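Local structure of CRISPR-associated endonuclease Cas12b (Alicyclobacillus acidoterrestris, 5U31) at residues W724-R735 with Q768-F778. The protein is an RNA-guided CRISPR endonuclease that recognises a protospacer adjacent motif and cuts target DNA with a RuvC nuclease domain, using a divalent metal cation. The protein carries 3 engineered substitutions. Sequence-based numbering, arbitrary orientation.
Sequences WRHMGKQVRDWR and QYKFLKSWSFF. With nucleotides of chain B.
Trp724 and Trp775 both hold CG anti to the backbone N (chi1 near 171°), which carries their indoles into the gap between two helices. There Trp775 fits as a knob among Trp724, Met727, Gly728 and Val731. Val731 sets CG2 over one face of this indole, 4.0 Å from the centroid of the six-membered ring, a CH-pi contact. The selenium of Met727 comes obliquely to the same ring, with SE 3.6 Å from Trp775 CZ3. Trp724 lies nearly parallel to Trp775 but slid aside, their planes at 24°. Phe778 meets Trp724 in a similar slipped way, completing an aromatic cluster. Farther along, Val731 CG2 and Trp734 CZ3 lie at the edge of the Phe771 ring; the Trp734 and Phe771 rings themselves meet obliquely. Leu772 puts CD1 over one face of the Arg735 guanidinium.

Guide RNA lies along this helix pair. N3 of C47 of chain B sits at the edge of the Trp724 indole. Trp775 NE1 donates to O2' of C48 of chain B at 3.2 Å, and that hydroxyl donates to Gly728 O at 3.1 Å. One ribose hydroxyl thus bridges both helices. O2' of A49 of chain B donates to Ser776 OG at 2.6 Å. Arg735 and Gln768 both bind sgRNA: Arg735 NH1 hydrogen-bonds to O2 of a uracil base and Gln768 NE2 to O4 of one.

Segments 724-735 and 768-776, on helices 709-739 and 759-776, are assigned to the REC2 (Helical-II) domain. They run roughly antiparallel (150°), their axes no closer than 12.5 Å, consistent with the bulky aromatics between them. Helix 641-658 packs against Met727, Trp734, Phe771 and Phe778, while helix 687-701 touches His726, Met727 and Gln730.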
loop_
_atom_site.group_PDB
_atom_site.type_symbol
_atom_site.label_atom_id
_atom_site.label_comp_id
_atom_site.label_asym_id
_atom_site.label_seq_id
_atom_site.Cartn_x
_atom_site.Cartn_y
_atom_site.Cartn_z
ATOM N N TRP A 724 -14.170 -36.614 -11.057
ATOM C CA TRP A 724 -13.209 -35.554 -11.350
ATOM C C TRP A 724 -13.093 -35.316 -12.850
ATOM O O TRP A 724 -13.008 -34.164 -13.296
ATOM C CB TRP A 724 -11.844 -35.896 -10.750
ATOM C CG TRP A 724 -10.743 -34.963 -11.155
ATOM C CD1 TRP A 724 -10.488 -33.727 -10.644
ATOM C CD2 TRP A 724 -9.740 -35.200 -12.152
ATOM N NE1 TRP A 724 -9.392 -33.175 -11.264
ATOM C CE2 TRP A 724 -8.916 -34.061 -12.193
ATOM C CE3 TRP A 724 -9.463 -36.264 -13.015
ATOM C CZ2 TRP A 724 -7.834 -33.955 -13.063
ATOM C CZ3 TRP A 724 -8.386 -36.159 -13.873
ATOM C CH2 TRP A 724 -7.587 -35.013 -13.892
ATOM N N ARG A 725 -13.086 -36.390 -13.645
ATOM C CA ARG A 725 -13.061 -36.234 -15.094
ATOM C C ARG A 725 -14.336 -35.577 -15.601
ATOM O O ARG A 725 -14.293 -34.795 -16.558
ATOM C CB ARG A 725 -12.859 -37.596 -15.759
ATOM C CG ARG A 725 -11.846 -37.596 -16.895
ATOM C CD ARG A 725 -11.615 -39.000 -17.441
ATOM N NE ARG A 725 -10.702 -39.000 -18.583
ATOM C CZ ARG A 725 -11.091 -38.961 -19.854
ATOM N NH1 ARG A 725 -10.187 -38.964 -20.825
ATOM N NH2 ARG A 725 -12.383 -38.920 -20.156
ATOM N N HIS A 726 -15.473 -35.871 -14.964
ATOM C CA HIS A 726 -16.725 -35.210 -15.322
ATOM C C HIS A 726 -16.649 -33.718 -15.025
ATOM O O HIS A 726 -16.902 -32.885 -15.901
ATOM C CB HIS A 726 -17.887 -35.861 -14.565
ATOM C CG HIS A 726 -19.236 -35.308 -14.910
ATOM N ND1 HIS A 726 -19.441 -34.433 -15.956
ATOM C CD2 HIS A 726 -20.450 -35.510 -14.344
ATOM C CE1 HIS A 726 -20.723 -34.117 -16.016
ATOM N NE2 HIS A 726 -21.356 -34.758 -15.049
HETATM N N MSE A 727 -16.285 -33.364 -13.799
HETATM C CA MSE A 727 -16.186 -31.961 -13.428
HETATM C C MSE A 727 -15.074 -31.260 -14.199
HETATM O O MSE A 727 -15.073 -30.037 -14.331
HETATM C CB MSE A 727 -15.946 -31.815 -11.931
HETATM C CG MSE A 727 -16.349 -30.458 -11.409
HETATM SE SE MSE A 727 -15.536 -30.031 -9.701
HETATM C CE MSE A 727 -15.920 -31.695 -8.779
ATOM N N GLY A 728 -14.120 -32.046 -14.698
ATOM C CA GLY A 728 -13.049 -31.471 -15.493
ATOM C C GLY A 728 -13.547 -30.897 -16.804
ATOM O O GLY A 728 -13.045 -29.872 -17.273
ATOM N N LYS A 729 -14.536 -31.549 -17.416
ATOM C CA LYS A 729 -15.130 -30.988 -18.623
ATOM C C LYS A 729 -15.972 -29.762 -18.302
ATOM O O LYS A 729 -16.124 -28.878 -19.151
ATOM C CB LYS A 729 -15.970 -32.044 -19.344
ATOM C CG LYS A 729 -15.153 -33.167 -19.970
ATOM C CD LYS A 729 -16.021 -34.070 -20.830
ATOM C CE LYS A 729 -15.192 -35.113 -21.567
ATOM N NZ LYS A 729 -16.025 -35.919 -22.506
ATOM N N GLN A 730 -16.517 -29.688 -17.087
ATOM C CA GLN A 730 -17.281 -28.507 -16.700
ATOM C C GLN A 730 -16.369 -27.309 -16.473
ATOM O O GLN A 730 -16.731 -26.175 -16.805
ATOM C CB GLN A 730 -18.104 -28.798 -15.446
ATOM C CG GLN A 730 -19.083 -29.937 -15.607
ATOM C CD GLN A 730 -19.986 -30.097 -14.405
ATOM O OE1 GLN A 730 -19.736 -29.528 -13.340
ATOM N NE2 GLN A 730 -21.051 -30.873 -14.570
ATOM N N VAL A 731 -15.187 -27.536 -15.893
ATOM C CA VAL A 731 -14.238 -26.441 -15.727
ATOM C C VAL A 731 -13.680 -26.020 -17.077
ATOM O O VAL A 731 -13.377 -24.840 -17.294
ATOM C CB VAL A 731 -13.117 -26.836 -14.748
ATOM C CG1 VAL A 731 -12.116 -25.702 -14.594
ATOM C CG2 VAL A 731 -13.695 -27.210 -13.393
ATOM N N ARG A 732 -13.554 -26.963 -18.010
ATOM C CA ARG A 732 -13.061 -26.627 -19.340
ATOM C C ARG A 732 -14.018 -25.683 -20.058
ATOM O O ARG A 732 -13.596 -24.680 -20.642
ATOM C CB ARG A 732 -12.847 -27.901 -20.154
ATOM C CG ARG A 732 -12.429 -27.643 -21.584
ATOM C CD ARG A 732 -12.157 -28.942 -22.312
ATOM N NE ARG A 732 -13.233 -29.908 -22.120
ATOM C CZ ARG A 732 -14.373 -29.901 -22.803
ATOM N NH1 ARG A 732 -14.589 -28.972 -23.724
ATOM N NH2 ARG A 732 -15.297 -30.821 -22.564
ATOM N N ASP A 733 -15.318 -25.987 -20.017
ATOM C CA ASP A 733 -16.291 -25.167 -20.733
ATOM C C ASP A 733 -16.482 -23.815 -20.060
ATOM O O ASP A 733 -16.684 -22.802 -20.741
ATOM C CB ASP A 733 -17.627 -25.901 -20.842
ATOM C CG ASP A 733 -17.523 -27.186 -21.644
ATOM O OD1 ASP A 733 -16.610 -27.291 -22.490
ATOM O OD2 ASP A 733 -18.359 -28.090 -21.429
ATOM N N TRP A 734 -16.433 -23.777 -18.724
ATOM C CA TRP A 734 -16.588 -22.512 -18.013
ATOM C C TRP A 734 -15.508 -21.516 -18.419
ATOM O O TRP A 734 -15.789 -20.328 -18.612
ATOM C CB TRP A 734 -16.561 -22.742 -16.502
ATOM C CG TRP A 734 -16.332 -21.483 -15.719
ATOM C CD1 TRP A 734 -17.091 -20.353 -15.747
ATOM C CD2 TRP A 734 -15.266 -21.226 -14.795
ATOM N NE1 TRP A 734 -16.569 -19.407 -14.898
ATOM C CE2 TRP A 734 -15.449 -19.919 -14.301
ATOM C CE3 TRP A 734 -14.178 -21.973 -14.337
ATOM C CZ2 TRP A 734 -14.583 -19.343 -13.374
ATOM C CZ3 TRP A 734 -13.319 -21.400 -13.414
ATOM C CH2 TRP A 734 -13.527 -20.099 -12.945
ATOM N N ARG A 735 -14.268 -21.987 -18.562
ATOM C CA ARG A 735 -13.181 -21.098 -18.959
ATOM C C ARG A 735 -13.313 -20.675 -20.415
ATOM O O ARG A 735 -13.006 -19.529 -20.759
ATOM C CB ARG A 735 -11.839 -21.777 -18.718
ATOM C CG ARG A 735 -11.643 -22.219 -17.292
ATOM C CD ARG A 735 -10.674 -21.322 -16.547
ATOM N NE ARG A 735 -11.236 -20.014 -16.225
ATOM C CZ ARG A 735 -10.670 -18.857 -16.553
ATOM N NH1 ARG A 735 -11.248 -17.716 -16.208
ATOM N NH2 ARG A 735 -9.519 -18.842 -17.216
ATOM N N GLN A 768 -12.071 -16.078 -9.403
ATOM C CA GLN A 768 -11.735 -17.058 -10.432
ATOM C C GLN A 768 -10.323 -17.595 -10.243
ATOM O O GLN A 768 -10.072 -18.789 -10.440
ATOM C CB GLN A 768 -11.874 -16.437 -11.818
ATOM C CG GLN A 768 -13.232 -15.857 -12.118
ATOM C CD GLN A 768 -13.258 -15.176 -13.468
ATOM O OE1 GLN A 768 -12.760 -15.715 -14.454
ATOM N NE2 GLN A 768 -13.824 -13.979 -13.518
ATOM N N TYR A 769 -9.386 -16.723 -9.880
ATOM C CA TYR A 769 -8.024 -17.173 -9.632
ATOM C C TYR A 769 -7.988 -18.177 -8.488
ATOM O O TYR A 769 -7.415 -19.265 -8.621
ATOM C CB TYR A 769 -7.129 -15.968 -9.339
ATOM C CG TYR A 769 -5.668 -16.306 -9.191
ATOM C CD1 TYR A 769 -4.815 -16.305 -10.290
ATOM C CD2 TYR A 769 -5.139 -16.622 -7.950
ATOM C CE1 TYR A 769 -3.478 -16.616 -10.151
ATOM C CE2 TYR A 769 -3.808 -16.934 -7.802
ATOM C CZ TYR A 769 -2.980 -16.927 -8.902
ATOM O OH TYR A 769 -1.653 -17.240 -8.738
ATOM N N LYS A 770 -8.625 -17.841 -7.360
ATOM C CA LYS A 770 -8.581 -18.715 -6.191
ATOM C C LYS A 770 -9.183 -20.081 -6.494
ATOM O O LYS A 770 -8.665 -21.109 -6.042
ATOM C CB LYS A 770 -9.304 -18.071 -5.008
ATOM C CG LYS A 770 -8.748 -16.729 -4.554
ATOM C CD LYS A 770 -9.632 -16.114 -3.471
ATOM C CE LYS A 770 -9.207 -14.693 -3.133
ATOM N NZ LYS A 770 -10.032 -14.108 -2.036
ATOM N N PHE A 771 -10.282 -20.121 -7.250
ATOM C CA PHE A 771 -10.862 -21.420 -7.572
ATOM C C PHE A 771 -9.948 -22.223 -8.489
ATOM O O PHE A 771 -9.755 -23.426 -8.281
ATOM C CB PHE A 771 -12.236 -21.272 -8.216
ATOM C CG PHE A 771 -12.729 -22.543 -8.839
ATOM C CD1 PHE A 771 -13.219 -23.569 -8.049
ATOM C CD2 PHE A 771 -12.662 -22.732 -10.208
ATOM C CE1 PHE A 771 -13.651 -24.749 -8.614
ATOM C CE2 PHE A 771 -13.092 -23.911 -10.779
ATOM C CZ PHE A 771 -13.588 -24.921 -9.982
ATOM N N LEU A 772 -9.391 -21.578 -9.517
ATOM C CA LEU A 772 -8.494 -22.276 -10.432
ATOM C C LEU A 772 -7.276 -22.819 -9.699
ATOM O O LEU A 772 -6.838 -23.947 -9.957
ATOM C CB LEU A 772 -8.067 -21.343 -11.564
ATOM C CG LEU A 772 -9.129 -21.074 -12.630
ATOM C CD1 LEU A 772 -8.605 -20.130 -13.688
ATOM C CD2 LEU A 772 -9.567 -22.379 -13.254
ATOM N N LYS A 773 -6.713 -22.025 -8.785
ATOM C CA LYS A 773 -5.636 -22.513 -7.933
ATOM C C LYS A 773 -6.088 -23.742 -7.154
ATOM O O LYS A 773 -5.376 -24.752 -7.089
ATOM C CB LYS A 773 -5.193 -21.397 -6.984
ATOM C CG LYS A 773 -3.725 -21.410 -6.587
ATOM C CD LYS A 773 -2.863 -20.697 -7.622
ATOM C CE LYS A 773 -1.600 -20.122 -6.990
ATOM N NZ LYS A 773 -1.924 -19.096 -5.958
ATOM N N SER A 774 -7.288 -23.677 -6.570
ATOM C CA SER A 774 -7.818 -24.796 -5.800
ATOM C C SER A 774 -8.116 -25.995 -6.687
ATOM O O SER A 774 -7.995 -27.143 -6.244
ATOM C CB SER A 774 -9.078 -24.355 -5.054
ATOM O OG SER A 774 -9.649 -25.418 -4.314
ATOM N N TRP A 775 -8.500 -25.751 -7.938
ATOM C CA TRP A 775 -8.787 -26.847 -8.854
ATOM C C TRP A 775 -7.508 -27.542 -9.306
ATOM O O TRP A 775 -7.432 -28.776 -9.314
ATOM C CB TRP A 775 -9.573 -26.314 -10.046
ATOM C CG TRP A 775 -9.745 -27.290 -11.142
ATOM C CD1 TRP A 775 -9.179 -27.237 -12.377
ATOM C CD2 TRP A 775 -10.544 -28.474 -11.112
ATOM N NE1 TRP A 775 -9.576 -28.316 -13.124
ATOM C CE2 TRP A 775 -10.415 -29.094 -12.369
ATOM C CE3 TRP A 775 -11.358 -29.071 -10.145
ATOM C CZ2 TRP A 775 -11.067 -30.279 -12.685
ATOM C CZ3 TRP A 775 -12.002 -30.245 -10.459
ATOM C CH2 TRP A 775 -11.854 -30.839 -11.719
ATOM N N SER A 776 -6.486 -26.764 -9.673
ATOM C CA SER A 776 -5.238 -27.352 -10.146
ATOM C C SER A 776 -4.490 -28.077 -9.036
ATOM O O SER A 776 -3.823 -29.084 -9.296
ATOM C CB SER A 776 -4.351 -26.271 -10.754
ATOM O OG SER A 776 -5.036 -25.589 -11.786
ATOM N N PHE A 777 -4.576 -27.587 -7.803
ATOM C CA PHE A 777 -3.879 -28.194 -6.681
ATOM C C PHE A 777 -4.764 -29.152 -5.899
ATOM O O PHE A 777 -4.401 -29.565 -4.792
ATOM C CB PHE A 777 -3.316 -27.101 -5.776
ATOM C CG PHE A 777 -2.282 -26.255 -6.453
ATOM C CD1 PHE A 777 -1.340 -26.837 -7.287
ATOM C CD2 PHE A 777 -2.266 -24.884 -6.287
ATOM C CE1 PHE A 777 -0.390 -26.072 -7.926
ATOM C CE2 PHE A 777 -1.318 -24.110 -6.929
ATOM C CZ PHE A 777 -0.378 -24.707 -7.749
ATOM N N PHE A 778 -5.914 -29.515 -6.458
ATOM C CA PHE A 778 -6.750 -30.547 -5.868
ATOM C C PHE A 778 -6.039 -31.894 -5.922
ATOM O O PHE A 778 -5.429 -32.252 -6.935
ATOM C CB PHE A 778 -8.090 -30.612 -6.604
ATOM C CG PHE A 778 -8.767 -31.940 -6.503
ATOM C CD1 PHE A 778 -9.446 -32.298 -5.352
ATOM C CD2 PHE A 778 -8.717 -32.839 -7.555
ATOM C CE1 PHE A 778 -10.064 -33.527 -5.252
ATOM C CE2 PHE A 778 -9.332 -34.071 -7.461
ATOM C CZ PHE A 778 -10.007 -34.416 -6.308
ATOM P P C B 48 -8.326 -32.020 -21.772
ATOM O OP1 C B 48 -9.032 -31.387 -22.915
ATOM O OP2 C B 48 -6.849 -32.161 -21.812
ATOM O "O5'" C B 48 -8.689 -31.231 -20.437
ATOM C "C5'" C B 48 -10.035 -31.150 -19.996
ATOM C "C4'" C B 48 -10.135 -30.600 -18.597
ATOM O "O4'" C B 48 -9.668 -31.581 -17.640
ATOM C "C3'" C B 48 -9.299 -29.371 -18.295
ATOM O "O3'" C B 48 -9.881 -28.174 -18.773
ATOM C "C2'" C B 48 -9.167 -29.422 -16.778
ATOM O "O2'" C B 48 -10.344 -28.932 -16.153
ATOM C "C1'" C B 48 -9.082 -30.929 -16.532
ATOM N N1 C B 48 -7.689 -31.398 -16.385
ATOM C C2 C B 48 -7.091 -31.278 -15.134
ATOM O O2 C B 48 -7.747 -30.777 -14.214
ATOM N N3 C B 48 -5.823 -31.704 -14.962
ATOM C C4 C B 48 -5.160 -32.237 -15.990
ATOM N N4 C B 48 -3.907 -32.644 -15.773
ATOM C C5 C B 48 -5.749 -32.377 -17.282
ATOM C C6 C B 48 -7.007 -31.948 -17.434
ATOM P P A B 49 -8.946 -26.999 -19.339
ATOM O OP1 A B 49 -9.831 -25.969 -19.938
ATOM O OP2 A B 49 -7.858 -27.624 -20.140
ATOM O "O5'" A B 49 -8.288 -26.364 -18.036
ATOM C "C5'" A B 49 -9.096 -25.852 -16.988
ATOM C "C4'" A B 49 -8.293 -25.635 -15.733
ATOM O "O4'" A B 49 -7.881 -26.909 -15.174
ATOM C "C3'" A B 49 -6.992 -24.879 -15.909
ATOM O "O3'" A B 49 -7.174 -23.484 -16.012
ATOM C "C2'" A B 49 -6.195 -25.311 -14.689
ATOM O "O2'" A B 49 -6.643 -24.631 -13.525
ATOM C "C1'" A B 49 -6.605 -26.778 -14.577
ATOM N N9 A B 49 -5.656 -27.658 -15.281
ATOM C C8 A B 49 -5.824 -28.339 -16.463
ATOM N N7 A B 49 -4.771 -29.033 -16.826
ATOM C C5 A B 49 -3.851 -28.787 -15.816
ATOM C C6 A B 49 -2.534 -29.226 -15.602
ATOM N N6 A B 49 -1.878 -30.045 -16.425
ATOM N N1 A B 49 -1.900 -28.790 -14.493
ATOM C C2 A B 49 -2.544 -27.970 -13.659
ATOM N N3 A B 49 -3.777 -27.489 -13.750
ATOM C C4 A B 49 -4.381 -27.942 -14.861
ATOM P P C B 47 -4.437 -36.644 -22.113
ATOM O OP1 C B 47 -3.541 -36.948 -23.256
ATOM O OP2 C B 47 -4.225 -35.400 -21.330
ATOM O "O5'" C B 47 -5.916 -36.633 -22.705
ATOM C "C5'" C B 47 -6.710 -35.459 -22.668
ATOM C "C4'" C B 47 -7.910 -35.650 -21.779
ATOM O "O4'" C B 47 -7.659 -36.748 -20.863
ATOM C "C3'" C B 47 -8.236 -34.474 -20.877
ATOM O "O3'" C B 47 -8.979 -33.467 -21.538
ATOM C "C2'" C B 47 -8.965 -35.131 -19.710
ATOM O "O2'" C B 47 -10.319 -35.394 -20.044
ATOM C "C1'" C B 47 -8.218 -36.464 -19.598
ATOM N N1 C B 47 -7.121 -36.409 -18.599
ATOM C C2 C B 47 -7.329 -36.953 -17.327
ATOM O O2 C B 47 -8.422 -37.483 -17.058
ATOM N N3 C B 47 -6.320 -36.895 -16.422
ATOM C C4 C B 47 -5.153 -36.321 -16.735
ATOM N N4 C B 47 -4.192 -36.283 -15.811
ATOM C C5 C B 47 -4.914 -35.757 -18.015
ATOM C C6 C B 47 -5.915 -35.828 -18.896
#